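Local coordinates for protein alpha-galactosidase (Thermus thermophilus, PDB 6LCJ) that probably hydrolyses terminal alpha-galactosyl residues from galactosides, as a thermostable glycosidase that assembles into a hexamer, at residues P39-Q51 with L55-P67. Numbering follows the deposited sequence.
Sequences PFPAKGFFRHGWQ and LAAWVDPAQAPTP
The Trp58 indole lies across the backbone and CB of Phe46. Phe46 CB sits 3.7 Å from the centroid of the indole six-membered ring, almost on the ring normal, in a CH-pi contact. The Phe46 phenyl then turns its edge to the face of the five-membered ring, with the planes at 54°. Trp58 reaches this place because its CG stands anti to the carbonyl carbon (chi1 -72°). Arg97 of strand 93-97, on the far side of strand 44-48, makes a cation-pi contact with the indole. With an alanine in place of Trp58, the CB and ring edge of Phe46 would probably lose their aromatic cover, and Arg97 its cation-pi partner. Strands 44-48 and 56-59 form an antiparallel beta hairpin, and 56-59 is an edge strand of a sheet that precedes the TIM barrel in the chain. Phe45 N to Val59 O and Val59 N to Phe45 O are both 2.9 Å; Arg47 and Ala57 form the next hydrogen-bonded pair. Val59 CG2 meets the edge of the Phe45 ring at CD2, 4.1 Å away. Pro61 CG packs on Phe45 CB at 3.9 Å. Arg47 bends at chi2 (-91°), which carries its guanidinium to Leu55, just before strand 56-59. There NH1 donates to Leu55 O at 2.8 Å, with the oxygen close to the guanidinium plane. Gly49 N adds a weak bond to the same oxygen. Arg47 NH2 also forms a salt bridge with Asp78.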
ATOM      1  N   PRO E  39     -15.611 -20.182  34.806  1.00 47.17           N
ATOM      2  CA  PRO E  39     -17.044 -20.263  35.091  1.00 51.58           C
ATOM      3  C   PRO E  39     -17.602 -18.913  35.512  1.00 52.33           C
ATOM      4  O   PRO E  39     -18.566 -18.844  36.276  1.00 61.49           O
ATOM      5  CB  PRO E  39     -17.099 -21.283  36.227  1.00 51.01           C
ATOM      6  CG  PRO E  39     -15.809 -21.042  36.976  1.00 51.40           C
ATOM      7  CD  PRO E  39     -14.786 -20.588  35.959  1.00 47.37           C
ATOM      8  N   PHE E  40     -16.986 -17.836  35.032  1.00 50.96           N
ATOM      9  CA  PHE E  40     -17.358 -16.471  35.368  1.00 49.86           C
ATOM     10  C   PHE E  40     -16.956 -15.593  34.202  1.00 57.63           C
ATOM     11  O   PHE E  40     -16.050 -15.958  33.441  1.00 59.41           O
ATOM     12  CB  PHE E  40     -16.677 -15.975  36.660  1.00 55.24           C
ATOM     13  CG  PHE E  40     -15.171 -16.147  36.684  1.00 50.49           C
ATOM     14  CD1 PHE E  40     -14.336 -15.238  36.037  1.00 53.73           C
ATOM     15  CD2 PHE E  40     -14.588 -17.205  37.376  1.00 51.11           C
ATOM     16  CE1 PHE E  40     -12.950 -15.391  36.061  1.00 47.09           C
ATOM     17  CE2 PHE E  40     -13.201 -17.367  37.402  1.00 45.74           C
ATOM     18  CZ  PHE E  40     -12.384 -16.458  36.744  1.00 42.93           C
ATOM     19  N   PRO E  41     -17.610 -14.447  34.018  1.00 63.56           N
ATOM     20  CA  PRO E  41     -17.083 -13.456  33.068  1.00 63.06           C
ATOM     21  C   PRO E  41     -15.823 -12.830  33.651  1.00 62.37           C
ATOM     22  O   PRO E  41     -15.790 -12.454  34.827  1.00 63.30           O
ATOM     23  CB  PRO E  41     -18.226 -12.442  32.938  1.00 63.77           C
ATOM     24  CG  PRO E  41     -18.947 -12.527  34.270  1.00 58.09           C
ATOM     25  CD  PRO E  41     -18.822 -13.972  34.714  1.00 62.11           C
ATOM     26  N   ALA E  42     -14.775 -12.744  32.832  1.00 57.71           N
ATOM     27  CA  ALA E  42     -13.450 -12.369  33.310  1.00 55.91           C
ATOM     28  C   ALA E  42     -13.197 -10.884  33.076  1.00 49.45           C
ATOM     29  O   ALA E  42     -13.424 -10.378  31.973  1.00 49.81           O
ATOM     30  CB  ALA E  42     -12.373 -13.213  32.625  1.00 47.31           C
ATOM     31  N   LYS E  43     -12.711 -10.194  34.115  1.00 47.89           N
ATOM     32  CA  LYS E  43     -12.397  -8.772  34.015  1.00 50.14           C
ATOM     33  C   LYS E  43     -10.902  -8.476  33.964  1.00 48.76           C
ATOM     34  O   LYS E  43     -10.516  -7.376  33.551  1.00 56.11           O
ATOM     35  CB  LYS E  43     -13.015  -8.001  35.187  1.00 55.74           C
ATOM     36  CG  LYS E  43     -14.497  -8.280  35.416  1.00 60.16           C
ATOM     37  CD  LYS E  43     -15.378  -7.588  34.364  1.00 65.70           C
ATOM     38  CE  LYS E  43     -16.811  -8.121  34.398  1.00 65.30           C
ATOM     39  NZ  LYS E  43     -17.405  -8.091  35.776  1.00 65.99           N
ATOM     40  N   GLY E  44     -10.052  -9.408  34.362  1.00 43.33           N
ATOM     41  CA  GLY E  44      -8.621  -9.210  34.244  1.00 38.23           C
ATOM     42  C   GLY E  44      -7.909 -10.479  33.828  1.00 33.14           C
ATOM     43  O   GLY E  44      -8.327 -11.593  34.151  1.00 34.18           O
ATOM     44  N   PHE E  45      -6.817 -10.290  33.095  1.00 33.88           N
ATOM     45  CA  PHE E  45      -5.887 -11.356  32.745  1.00 30.03           C
ATOM     46  C   PHE E  45      -4.543 -11.049  33.392  1.00 29.46           C
ATOM     47  O   PHE E  45      -4.044  -9.919  33.292  1.00 26.33           O
ATOM     48  CB  PHE E  45      -5.741 -11.490  31.223  1.00 28.85           C
ATOM     49  CG  PHE E  45      -4.557 -12.370  30.774  1.00 29.48           C
ATOM     50  CD1 PHE E  45      -4.451 -13.696  31.181  1.00 26.65           C
ATOM     51  CD2 PHE E  45      -3.575 -11.864  29.925  1.00 27.12           C
ATOM     52  CE1 PHE E  45      -3.385 -14.499  30.756  1.00 28.60           C
ATOM     53  CE2 PHE E  45      -2.505 -12.668  29.492  1.00 28.95           C
ATOM     54  CZ  PHE E  45      -2.409 -13.977  29.911  1.00 28.57           C
ATOM     55  N   PHE E  46      -3.966 -12.038  34.072  1.00 28.26           N
ATOM     56  CA  PHE E  46      -2.633 -11.858  34.631  1.00 26.79           C
ATOM     57  C   PHE E  46      -1.595 -12.099  33.533  1.00 29.87           C
ATOM     58  O   PHE E  46      -1.412 -13.231  33.051  1.00 25.83           O
ATOM     59  CB  PHE E  46      -2.386 -12.775  35.819  1.00 26.32           C
ATOM     60  CG  PHE E  46      -0.999 -12.638  36.379  1.00 27.86           C
ATOM     61  CD1 PHE E  46      -0.594 -11.448  36.954  1.00 29.83           C
ATOM     62  CD2 PHE E  46      -0.086 -13.680  36.295  1.00 24.48           C
ATOM     63  CE1 PHE E  46       0.696 -11.305  37.459  1.00 32.04           C
ATOM     64  CE2 PHE E  46       1.190 -13.548  36.808  1.00 25.94           C
ATOM     65  CZ  PHE E  46       1.582 -12.359  37.391  1.00 27.83           C
ATOM     66  N   ARG E  47      -0.907 -11.037  33.154  1.00 25.13           N
ATOM     67  CA  ARG E  47       0.035 -11.061  32.053  1.00 25.74           C
ATOM     68  C   ARG E  47       1.426 -11.175  32.662  1.00 25.72           C
ATOM     69  O   ARG E  47       1.976 -10.189  33.156  1.00 27.84           O
ATOM     70  CB  ARG E  47      -0.135  -9.805  31.205  1.00 24.29           C
ATOM     71  CG  ARG E  47       0.563  -9.862  29.860  1.00 27.30           C
ATOM     72  CD  ARG E  47       1.972  -9.303  29.936  1.00 24.96           C
ATOM     73  NE  ARG E  47       2.613  -9.362  28.630  1.00 23.98           N
ATOM     74  CZ  ARG E  47       3.902  -9.135  28.420  1.00 25.95           C
ATOM     75  NH1 ARG E  47       4.696  -8.828  29.435  1.00 23.34           N
ATOM     76  NH2 ARG E  47       4.403  -9.209  27.189  1.00 28.94           N
ATOM     77  N   HIS E  48       1.989 -12.383  32.649  1.00 26.63           N
ATOM     78  CA  HIS E  48       3.329 -12.610  33.187  1.00 23.95           C
ATOM     79  C   HIS E  48       4.387 -12.532  32.080  1.00 24.64           C
ATOM     80  O   HIS E  48       4.465 -13.411  31.214  1.00 20.03           O
ATOM     81  CB  HIS E  48       3.424 -13.947  33.901  1.00 19.77           C
ATOM     82  CG  HIS E  48       4.725 -14.102  34.613  1.00 25.95           C
ATOM     83  ND1 HIS E  48       5.681 -15.021  34.236  1.00 24.13           N
ATOM     84  CD2 HIS E  48       5.276 -13.370  35.611  1.00 26.10           C
ATOM     85  CE1 HIS E  48       6.747 -14.877  35.002  1.00 28.89           C
ATOM     86  NE2 HIS E  48       6.527 -13.883  35.847  1.00 28.89           N
ATOM     87  N   GLY E  49       5.225 -11.501  32.131  1.00 23.26           N
ATOM     88  CA  GLY E  49       6.300 -11.363  31.165  1.00 25.19           C
ATOM     89  C   GLY E  49       7.402 -12.399  31.344  1.00 24.91           C
ATOM     90  O   GLY E  49       7.522 -13.083  32.366  1.00 23.95           O
ATOM     91  N   TRP E  50       8.245 -12.486  30.315  1.00 25.42           N
ATOM     92  CA  TRP E  50       9.194 -13.591  30.204  1.00 23.50           C
ATOM     93  C   TRP E  50      10.351 -13.470  31.187  1.00 24.42           C
ATOM     94  O   TRP E  50      10.730 -14.456  31.825  1.00 25.30           O
ATOM     95  CB  TRP E  50       9.743 -13.652  28.790  1.00 24.93           C
ATOM     96  CG  TRP E  50      10.633 -14.827  28.526  1.00 25.15           C
ATOM     97  CD1 TRP E  50      10.451 -16.115  28.948  1.00 24.71           C
ATOM     98  CD2 TRP E  50      11.837 -14.820  27.760  1.00 23.57           C
ATOM     99  NE1 TRP E  50      11.470 -16.908  28.487  1.00 23.92           N
ATOM    100  CE2 TRP E  50      12.331 -16.141  27.749  1.00 22.94           C
ATOM    101  CE3 TRP E  50      12.541 -13.822  27.061  1.00 24.38           C
ATOM    102  CZ2 TRP E  50      13.500 -16.494  27.078  1.00 27.52           C
ATOM    103  CZ3 TRP E  50      13.697 -14.168  26.389  1.00 23.83           C
ATOM    104  CH2 TRP E  50      14.169 -15.496  26.399  1.00 30.26           C
ATOM    105  N   GLN E  51      10.966 -12.294  31.272  1.00 20.30           N
ATOM    106  CA  GLN E  51      12.214 -12.135  31.999  1.00 22.06           C
ATOM    107  C   GLN E  51      12.094 -11.012  33.037  1.00 23.78           C
ATOM    108  O   GLN E  51      11.047 -10.373  33.195  1.00 24.96           O
ATOM    109  CB  GLN E  51      13.388 -11.902  31.022  1.00 22.35           C
ATOM    110  CG  GLN E  51      13.160 -10.824  29.986  1.00 26.92           C
ATOM    111  CD  GLN E  51      14.284  -9.802  29.946  1.00 32.15           C
ATOM    112  OE1 GLN E  51      14.793  -9.390  30.993  1.00 29.39           O
ATOM    113  NE2 GLN E  51      14.670  -9.376  28.736  1.00 29.28           N
ATOM    114  N   LEU E  55       7.179  -6.904  31.646  1.00 25.06           N
ATOM    115  CA  LEU E  55       6.000  -6.498  32.394  1.00 23.58           C
ATOM    116  C   LEU E  55       5.278  -7.706  32.979  1.00 28.19           C
ATOM    117  O   LEU E  55       4.973  -8.673  32.266  1.00 27.49           O
ATOM    118  CB  LEU E  55       5.044  -5.718  31.498  1.00 24.46           C
ATOM    119  CG  LEU E  55       3.739  -5.380  32.232  1.00 27.70           C
ATOM    120  CD1 LEU E  55       3.858  -4.079  33.001  1.00 19.79           C
ATOM    121  CD2 LEU E  55       2.538  -5.360  31.287  1.00 27.97           C
ATOM    122  N   ALA E  56       5.001  -7.647  34.278  1.00 21.89           N
ATOM    123  CA  ALA E  56       4.059  -8.540  34.934  1.00 20.78           C
ATOM    124  C   ALA E  56       2.978  -7.680  35.573  1.00 27.85           C
ATOM    125  O   ALA E  56       3.283  -6.837  36.430  1.00 27.37           O
ATOM    126  CB  ALA E  56       4.754  -9.408  35.983  1.00 22.07           C
ATOM    127  N   ALA E  57       1.726  -7.882  35.159  1.00 24.54           N
ATOM    128  CA  ALA E  57       0.635  -7.052  35.658  1.00 28.58           C
ATOM    129  C   ALA E  57      -0.694  -7.644  35.215  1.00 29.79           C
ATOM    130  O   ALA E  57      -0.744  -8.478  34.309  1.00 30.67           O
ATOM    131  CB  ALA E  57       0.751  -5.605  35.163  1.00 26.41           C
ATOM    132  N   TRP E  58      -1.770  -7.184  35.863  1.00 30.16           N
ATOM    133  CA  TRP E  58      -3.132  -7.496  35.443  1.00 27.71           C
ATOM    134  C   TRP E  58      -3.554  -6.531  34.345  1.00 30.84           C
ATOM    135  O   TRP E  58      -3.432  -5.312  34.500  1.00 29.58           O
ATOM    136  CB  TRP E  58      -4.105  -7.398  36.623  1.00 27.06           C
ATOM    137  CG  TRP E  58      -3.968  -8.523  37.618  1.00 30.57           C
ATOM    138  CD1 TRP E  58      -3.197  -8.537  38.755  1.00 26.59           C
ATOM    139  CD2 TRP E  58      -4.596  -9.811  37.548  1.00 29.65           C
ATOM    140  NE1 TRP E  58      -3.321  -9.750  39.397  1.00 25.09           N
ATOM    141  CE2 TRP E  58      -4.172 -10.548  38.681  1.00 26.28           C
ATOM    142  CE3 TRP E  58      -5.480 -10.409  36.642  1.00 26.65           C
ATOM    143  CZ2 TRP E  58      -4.606 -11.845  38.932  1.00 29.55           C
ATOM    144  CZ3 TRP E  58      -5.904 -11.701  36.889  1.00 31.86           C
ATOM    145  CH2 TRP E  58      -5.468 -12.407  38.030  1.00 30.02           C
ATOM    146  N   VAL E  59      -4.041  -7.068  33.230  1.00 27.82           N
ATOM    147  CA  VAL E  59      -4.469  -6.244  32.109  1.00 30.31           C
ATOM    148  C   VAL E  59      -5.905  -6.602  31.732  1.00 33.64           C
ATOM    149  O   VAL E  59      -6.460  -7.617  32.158  1.00 30.16           O
ATOM    150  CB  VAL E  59      -3.547  -6.389  30.874  1.00 30.31           C
ATOM    151  CG1 VAL E  59      -2.106  -6.174  31.257  1.00 26.27           C
ATOM    152  CG2 VAL E  59      -3.755  -7.742  30.202  1.00 28.62           C
ATOM    153  N   ASP E  60      -6.489  -5.741  30.905  1.00 36.98           N
ATOM    154  CA  ASP E  60      -7.821  -5.952  30.364  1.00 41.05           C
ATOM    155  C   ASP E  60      -7.688  -6.746  29.072  1.00 39.40           C
ATOM    156  O   ASP E  60      -7.154  -6.216  28.086  1.00 45.38           O
ATOM    157  CB  ASP E  60      -8.499  -4.612  30.109  1.00 47.14           C
ATOM    158  CG  ASP E  60      -9.957  -4.739  29.686  1.00 51.57           C
ATOM    159  OD1 ASP E  60     -10.435  -5.856  29.378  1.00 47.47           O
ATOM    160  OD2 ASP E  60     -10.630  -3.686  29.660  1.00 54.62           O
ATOM    161  N   PRO E  61      -8.157  -7.994  29.013  1.00 40.31           N
ATOM    162  CA  PRO E  61      -8.001  -8.766  27.779  1.00 43.74           C
ATOM    163  C   PRO E  61      -8.899  -8.292  26.664  1.00 48.37           C
ATOM    164  O   PRO E  61      -8.814  -8.842  25.560  1.00 48.75           O
ATOM    165  CB  PRO E  61      -8.368 -10.199  28.201  1.00 46.56           C
ATOM    166  CG  PRO E  61      -8.962 -10.097  29.583  1.00 37.23           C
ATOM    167  CD  PRO E  61      -9.080  -8.651  29.955  1.00 43.83           C
ATOM    168  N   ALA E  62      -9.779  -7.318  26.924  1.00 50.36           N
ATOM    169  CA  ALA E  62     -10.650  -6.806  25.872  1.00 48.76           C
ATOM    170  C   ALA E  62      -9.892  -5.865  24.945  1.00 51.13           C
ATOM    171  O   ALA E  62     -10.090  -5.891  23.725  1.00 48.78           O
ATOM    172  CB  ALA E  62     -11.853  -6.093  26.484  1.00 48.97           C
ATOM    173  N   GLN E  63      -9.014  -5.039  25.504  1.00 49.94           N
ATOM    174  CA  GLN E  63      -8.251  -4.087  24.716  1.00 46.65           C
ATOM    175  C   GLN E  63      -7.048  -4.766  24.076  1.00 49.12           C
ATOM    176  O   GLN E  63      -6.510  -5.745  24.596  1.00 51.74           O
ATOM    177  CB  GLN E  63      -7.809  -2.928  25.600  1.00 48.92           C
ATOM    178  CG  GLN E  63      -8.948  -2.407  26.482  1.00 57.71           C
ATOM    179  CD  GLN E  63      -8.461  -1.597  27.668  1.00 66.44           C
ATOM    180  OE1 GLN E  63      -7.329  -1.101  27.671  1.00 73.24           O
ATOM    181  NE2 GLN E  63      -9.316  -1.451  28.685  1.00 64.26           N
ATOM    182  N   ALA E  64      -6.644  -4.259  22.945  1.00 44.52           N
ATOM    183  CA  ALA E  64      -5.514  -4.856  22.266  1.00 41.78           C
ATOM    184  C   ALA E  64      -4.199  -4.387  22.890  1.00 46.73           C
ATOM    185  O   ALA E  64      -4.115  -3.279  23.426  1.00 47.65           O
ATOM    186  CB  ALA E  64      -5.539  -4.496  20.790  1.00 43.01           C
ATOM    187  N   PRO E  65      -3.162  -5.223  22.852  1.00 49.44           N
ATOM    188  CA  PRO E  65      -1.851  -4.789  23.358  1.00 40.91           C
ATOM    189  C   PRO E  65      -1.171  -3.792  22.427  1.00 38.93           C
ATOM    190  O   PRO E  65      -1.193  -3.936  21.202  1.00 43.35           O
ATOM    191  CB  PRO E  65      -1.057  -6.098  23.447  1.00 41.10           C
ATOM    192  CG  PRO E  65      -1.798  -7.076  22.573  1.00 41.04           C
ATOM    193  CD  PRO E  65      -3.232  -6.684  22.658  1.00 43.48           C
ATOM    194  N   THR E  66      -0.530  -2.791  23.032  1.00 39.53           N
ATOM    195  CA  THR E  66       0.177  -1.742  22.297  1.00 34.62           C
ATOM    196  C   THR E  66       1.550  -2.238  21.849  1.00 35.90           C
ATOM    197  O   THR E  66       2.321  -2.724  22.676  1.00 35.97           O
ATOM    198  CB  THR E  66       0.350  -0.502  23.177  1.00 34.95           C
ATOM    199  OG1 THR E  66      -0.887  -0.180  23.834  1.00 37.12           O
ATOM    200  CG2 THR E  66       0.821   0.681  22.360  1.00 32.67           C
ATOM    201  N   PRO E  67       1.903  -2.104  20.570  1.00 37.61           N
ATOM    202  CA  PRO E  67       3.252  -2.494  20.137  1.00 31.64           C
ATOM    203  C   PRO E  67       4.323  -1.723  20.888  1.00 36.44           C
ATOM    204  O   PRO E  67       4.185  -0.531  21.157  1.00 38.35           O
ATOM    205  CB  PRO E  67       3.262  -2.152  18.643  1.00 31.34           C
ATOM    206  CG  PRO E  67       1.803  -2.098  18.245  1.00 26.28           C
ATOM    207  CD  PRO E  67       1.092  -1.582  19.455  1.00 32.33           C
TER